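Local coordinates for pancreatic lipase related protein 2 (Equus caballus, PDB 1W52) that probably hydrolyses the acyl ester bonds of galactolipids and triacylglycerols, as a secreted galactolipase and lipase of the pancreatic lipase family, at residues L348-V360 against K370-D382. Sequence-based numbering, arbitrary orientation.
Sequences LAGSGKANGYLKV and KQYEIFKGSLQPD
Residues 354-360 run antiparallel to 372-379 as a loosely paired ribbon, in which Gly356 N donates to Gly377 O (3.2 Å), a weak return bond links Gly377 N to Gly356 O, and farther along Ile374 N donates to Leu358 O (3.0 Å) from above the carbonyl plane. Leu379 points at the opposite segment and buries more surface against it than any other residue here: its CB meets Leu348 CD1 at 3.5 Å, while its CD2 reaches Leu358 CD1 at 4.1 Å, Leu358 and Leu379 passing one another head to tail. The CG of Leu379 stands beside its backbone N (chi1 -51°), which turns CD2 to the two leucines and CD1 to the backbone N of Gly356. Leu358 CD1 also touches Phe375 CB and lies at the edge of the Phe375 ring, near its plane; that ring stacks on Tyr385. Beside the Ile374 to Leu358 bond, Val360 CG2 packs against Ile374 CG1 (3.4 Å), the two side chains crossing at a slant. On the exposed side, the Tyr357 ring has Lys376 CB at its edge and Glu373 OE1 close to CE1 (3.4 Å), ring and carboxylate planes only 20° apart. With CG opposite the backbone N (chi1 170°) and the chain straight beyond it, the Glu373 carboxylate extends to the tyrosine; it also makes a long salt bridge with Lys376. At the other end, the Pro381 ring sits within the curve of 349-351, CB against Gly350 O and CG against Ser351 O (3.5 Å). Trp405 and Phe403 abut Leu379 and Leu358, and strand 387-391 receives Tyr372 and Ile374, the tyrosine hydroxyl bonding to Asp390 O. Such neighbouring antiparallel segments, packing apolar side chains inward, are characteristic of the beta-sandwich of the C-terminal PLAT/LH2 domain, here remote from the catalytic site.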
loop_
_atom_site.group_PDB
_atom_site.type_symbol
_atom_site.label_atom_id
_atom_site.label_comp_id
_atom_site.label_asym_id
_atom_site.label_seq_id
_atom_site.Cartn_x
_atom_site.Cartn_y
_atom_site.Cartn_z
ATOM N N LEU A 348 14.347 15.515 30.774
ATOM C CA LEU A 348 13.882 15.365 32.150
ATOM C C LEU A 348 14.315 16.518 33.041
ATOM O O LEU A 348 14.977 17.456 32.596
ATOM C CB LEU A 348 14.324 14.014 32.727
ATOM C CG LEU A 348 13.499 12.833 32.196
ATOM C CD1 LEU A 348 13.972 11.561 32.847
ATOM C CD2 LEU A 348 11.974 12.997 32.405
ATOM N N ALA A 349 13.893 16.458 34.294
ATOM C CA ALA A 349 14.261 17.465 35.262
ATOM C C ALA A 349 14.293 16.827 36.650
ATOM O O ALA A 349 14.223 15.596 36.774
ATOM C CB ALA A 349 13.273 18.615 35.194
ATOM N N GLY A 350 14.455 17.663 37.676
ATOM C CA GLY A 350 14.318 17.253 39.069
ATOM C C GLY A 350 15.626 16.991 39.803
ATOM O O GLY A 350 16.683 17.531 39.436
ATOM N N SER A 351 15.538 16.156 40.846
ATOM C CA SER A 351 16.681 15.825 41.702
ATOM C C SER A 351 16.935 14.317 41.792
ATOM O O SER A 351 18.042 13.843 41.511
ATOM C CB SER A 351 16.473 16.405 43.111
ATOM O OG SER A 351 17.705 16.807 43.697
ATOM N N GLY A 352 15.915 13.567 42.185
ATOM C CA GLY A 352 16.084 12.149 42.444
ATOM C C GLY A 352 15.893 11.281 41.216
ATOM O O GLY A 352 15.106 11.623 40.342
ATOM N N LYS A 353 16.605 10.154 41.166
ATOM C CA LYS A 353 16.535 9.197 40.054
ATOM C C LYS A 353 15.443 8.161 40.295
ATOM O O LYS A 353 15.470 7.475 41.317
ATOM C CB LYS A 353 17.865 8.455 39.912
ATOM C CG LYS A 353 19.099 9.347 39.883
ATOM C CD LYS A 353 20.360 8.538 39.560
ATOM C CE LYS A 353 21.202 9.199 38.478
ATOM N NZ LYS A 353 22.049 8.201 37.782
ATOM N N ALA A 354 14.508 8.027 39.351
ATOM C CA ALA A 354 13.353 7.111 39.479
ATOM C C ALA A 354 13.386 5.991 38.412
ATOM O O ALA A 354 14.467 5.693 37.869
ATOM C CB ALA A 354 12.011 7.913 39.421
ATOM N N ASN A 355 12.232 5.344 38.170
ATOM C CA ASN A 355 12.012 4.478 36.990
ATOM C C ASN A 355 10.557 4.443 36.555
ATOM O O ASN A 355 9.657 4.433 37.403
ATOM C CB ASN A 355 12.492 3.055 37.236
ATOM C CG ASN A 355 13.977 2.962 37.229
ATOM O OD1 ASN A 355 14.606 2.881 36.183
ATOM N ND2 ASN A 355 14.564 3.029 38.407
ATOM N N GLY A 356 10.307 4.419 35.246
ATOM C CA GLY A 356 8.925 4.384 34.814
ATOM C C GLY A 356 8.509 4.691 33.398
ATOM O O GLY A 356 9.299 5.057 32.533
ATOM N N TYR A 357 7.204 4.511 33.212
ATOM C CA TYR A 357 6.482 4.853 31.998
ATOM C C TYR A 357 6.487 6.378 31.851
ATOM O O TYR A 357 6.551 7.089 32.865
ATOM C CB TYR A 357 5.029 4.331 32.087
ATOM C CG TYR A 357 4.851 2.825 31.925
ATOM C CD1 TYR A 357 5.809 2.032 31.247
ATOM C CD2 TYR A 357 3.708 2.191 32.424
ATOM C CE1 TYR A 357 5.630 0.635 31.080
ATOM C CE2 TYR A 357 3.514 0.796 32.259
ATOM C CZ TYR A 357 4.475 0.017 31.587
ATOM O OH TYR A 357 4.273 -1.357 31.433
ATOM N N LEU A 358 6.434 6.874 30.608
ATOM C CA LEU A 358 6.442 8.309 30.340
ATOM C C LEU A 358 5.362 8.606 29.340
ATOM O O LEU A 358 5.605 8.836 28.165
ATOM C CB LEU A 358 7.819 8.770 29.857
ATOM C CG LEU A 358 8.651 9.455 30.951
ATOM C CD1 LEU A 358 10.128 9.727 30.529
ATOM C CD2 LEU A 358 7.952 10.759 31.407
ATOM N N LYS A 359 4.141 8.576 29.833
ATOM C CA LYS A 359 2.990 8.663 28.961
ATOM C C LYS A 359 2.726 10.115 28.540
ATOM O O LYS A 359 3.465 11.028 28.958
ATOM C CB LYS A 359 1.780 7.987 29.612
ATOM C CG LYS A 359 2.082 6.524 29.918
ATOM C CD LYS A 359 0.897 5.725 30.387
ATOM C CE LYS A 359 1.367 4.347 30.848
ATOM N NZ LYS A 359 0.356 3.642 31.685
ATOM N N VAL A 360 1.716 10.282 27.668
ATOM C CA VAL A 360 1.390 11.533 26.971
ATOM C C VAL A 360 0.014 11.422 26.287
ATOM O O VAL A 360 -0.341 10.368 25.777
ATOM C CB VAL A 360 2.402 11.838 25.853
ATOM C CG1 VAL A 360 2.135 13.215 25.320
ATOM C CG2 VAL A 360 3.869 11.747 26.310
ATOM N N LYS A 370 -4.542 9.098 22.298
ATOM C CA LYS A 370 -4.574 7.947 23.214
ATOM C C LYS A 370 -3.407 8.168 24.190
ATOM O O LYS A 370 -2.761 9.212 24.122
ATOM C CB LYS A 370 -4.420 6.619 22.426
ATOM C CG LYS A 370 -5.727 6.074 21.797
ATOM C CD LYS A 370 -5.980 6.594 20.359
ATOM C CE LYS A 370 -7.469 6.903 20.089
ATOM N NZ LYS A 370 -8.337 5.696 20.143
ATOM N N GLN A 371 -3.129 7.235 25.102
ATOM C CA GLN A 371 -1.933 7.388 25.946
ATOM C C GLN A 371 -0.743 7.014 25.066
ATOM O O GLN A 371 -0.927 6.262 24.130
ATOM C CB GLN A 371 -1.996 6.540 27.241
ATOM C CG GLN A 371 -2.872 7.131 28.430
ATOM C CD GLN A 371 -2.150 8.154 29.350
ATOM O OE1 GLN A 371 -1.054 7.901 29.837
ATOM N NE2 GLN A 371 -2.795 9.293 29.596
ATOM N N TYR A 372 0.447 7.551 25.327
ATOM C CA TYR A 372 1.575 7.344 24.411
ATOM C C TYR A 372 2.879 7.142 25.146
ATOM O O TYR A 372 3.628 8.076 25.371
ATOM C CB TYR A 372 1.727 8.518 23.416
ATOM C CG TYR A 372 0.946 8.352 22.127
ATOM C CD1 TYR A 372 -0.415 8.504 22.133
ATOM C CD2 TYR A 372 1.571 8.048 20.908
ATOM C CE1 TYR A 372 -1.146 8.347 21.006
ATOM C CE2 TYR A 372 0.829 7.902 19.760
ATOM C CZ TYR A 372 -0.542 8.050 19.836
ATOM O OH TYR A 372 -1.398 7.912 18.771
ATOM N N GLU A 373 3.165 5.914 25.511
ATOM C CA GLU A 373 4.362 5.667 26.257
ATOM C C GLU A 373 5.576 6.084 25.428
ATOM O O GLU A 373 5.973 5.363 24.525
ATOM C CB GLU A 373 4.464 4.187 26.660
ATOM C CG GLU A 373 5.842 3.826 27.251
ATOM C CD GLU A 373 6.099 2.338 27.379
ATOM O OE1 GLU A 373 5.175 1.627 27.852
ATOM O OE2 GLU A 373 7.227 1.899 27.026
ATOM N N ILE A 374 6.201 7.208 25.761
ATOM C CA ILE A 374 7.410 7.646 25.030
ATOM C C ILE A 374 8.715 7.038 25.577
ATOM O O ILE A 374 9.764 7.037 24.919
ATOM C CB ILE A 374 7.534 9.193 25.045
ATOM C CG1 ILE A 374 6.194 9.874 24.755
ATOM C CG2 ILE A 374 8.605 9.674 24.055
ATOM C CD1 ILE A 374 5.555 9.477 23.469
ATOM N N PHE A 375 8.660 6.563 26.815
ATOM C CA PHE A 375 9.849 5.981 27.439
ATOM C C PHE A 375 9.572 5.191 28.703
ATOM O O PHE A 375 8.778 5.614 29.535
ATOM C CB PHE A 375 10.835 7.081 27.795
ATOM C CG PHE A 375 12.255 6.621 27.869
ATOM C CD1 PHE A 375 12.792 5.762 26.912
ATOM C CD2 PHE A 375 13.075 7.079 28.877
ATOM C CE1 PHE A 375 14.116 5.356 26.970
ATOM C CE2 PHE A 375 14.399 6.685 28.935
ATOM C CZ PHE A 375 14.920 5.816 27.975
ATOM N N LYS A 376 10.241 4.048 28.832
ATOM C CA LYS A 376 10.366 3.366 30.111
ATOM C C LYS A 376 11.866 3.148 30.407
ATOM O O LYS A 376 12.643 2.672 29.564
ATOM C CB LYS A 376 9.529 2.063 30.166
ATOM C CG LYS A 376 9.988 0.975 29.196
ATOM C CD LYS A 376 9.060 -0.273 29.103
ATOM C CE LYS A 376 9.539 -1.238 27.965
ATOM N NZ LYS A 376 10.021 -0.507 26.724
ATOM N N GLY A 377 12.266 3.559 31.609
ATOM C CA GLY A 377 13.633 3.367 32.075
ATOM C C GLY A 377 14.018 4.348 33.165
ATOM O O GLY A 377 13.135 4.955 33.795
ATOM N N SER A 378 15.335 4.502 33.364
ATOM C CA SER A 378 15.912 5.405 34.382
ATOM C C SER A 378 15.725 6.879 34.032
ATOM O O SER A 378 16.034 7.315 32.920
ATOM C CB SER A 378 17.414 5.131 34.586
ATOM O OG SER A 378 18.208 5.893 33.681
ATOM N N LEU A 379 15.267 7.646 35.010
ATOM C CA LEU A 379 14.795 8.996 34.761
ATOM C C LEU A 379 15.709 10.097 35.351
ATOM O O LEU A 379 15.222 11.092 35.920
ATOM C CB LEU A 379 13.338 9.116 35.262
ATOM C CG LEU A 379 12.358 8.036 34.772
ATOM C CD1 LEU A 379 10.901 8.392 35.103
ATOM C CD2 LEU A 379 12.497 7.842 33.302
ATOM N N GLN A 380 17.025 9.941 35.159
ATOM C CA GLN A 380 18.015 10.933 35.621
ATOM C C GLN A 380 17.694 12.390 35.181
ATOM O O GLN A 380 17.190 12.606 34.072
ATOM C CB GLN A 380 19.446 10.528 35.197
ATOM C CG GLN A 380 19.696 10.422 33.683
ATOM C CD GLN A 380 21.184 10.416 33.322
ATOM O OE1 GLN A 380 21.965 9.640 33.883
ATOM N NE2 GLN A 380 21.573 11.278 32.378
ATOM N N PRO A 381 17.937 13.377 36.057
ATOM C CA PRO A 381 17.656 14.783 35.732
ATOM C C PRO A 381 18.410 15.355 34.535
ATOM O O PRO A 381 19.539 14.956 34.224
ATOM C CB PRO A 381 18.054 15.535 37.014
ATOM C CG PRO A 381 17.965 14.536 38.083
ATOM C CD PRO A 381 18.416 13.246 37.448
ATOM N N ASP A 382 17.735 16.314 33.898
ATOM C CA ASP A 382 18.158 16.988 32.670
ATOM C C ASP A 382 19.053 16.161 31.741
ATOM O O ASP A 382 20.272 16.353 31.667
ATOM C CB ASP A 382 18.716 18.374 33.001
ATOM C CG ASP A 382 17.603 19.375 33.281
ATOM O OD1 ASP A 382 17.175 19.490 34.455
ATOM O OD2 ASP A 382 17.063 20.052 32.376
#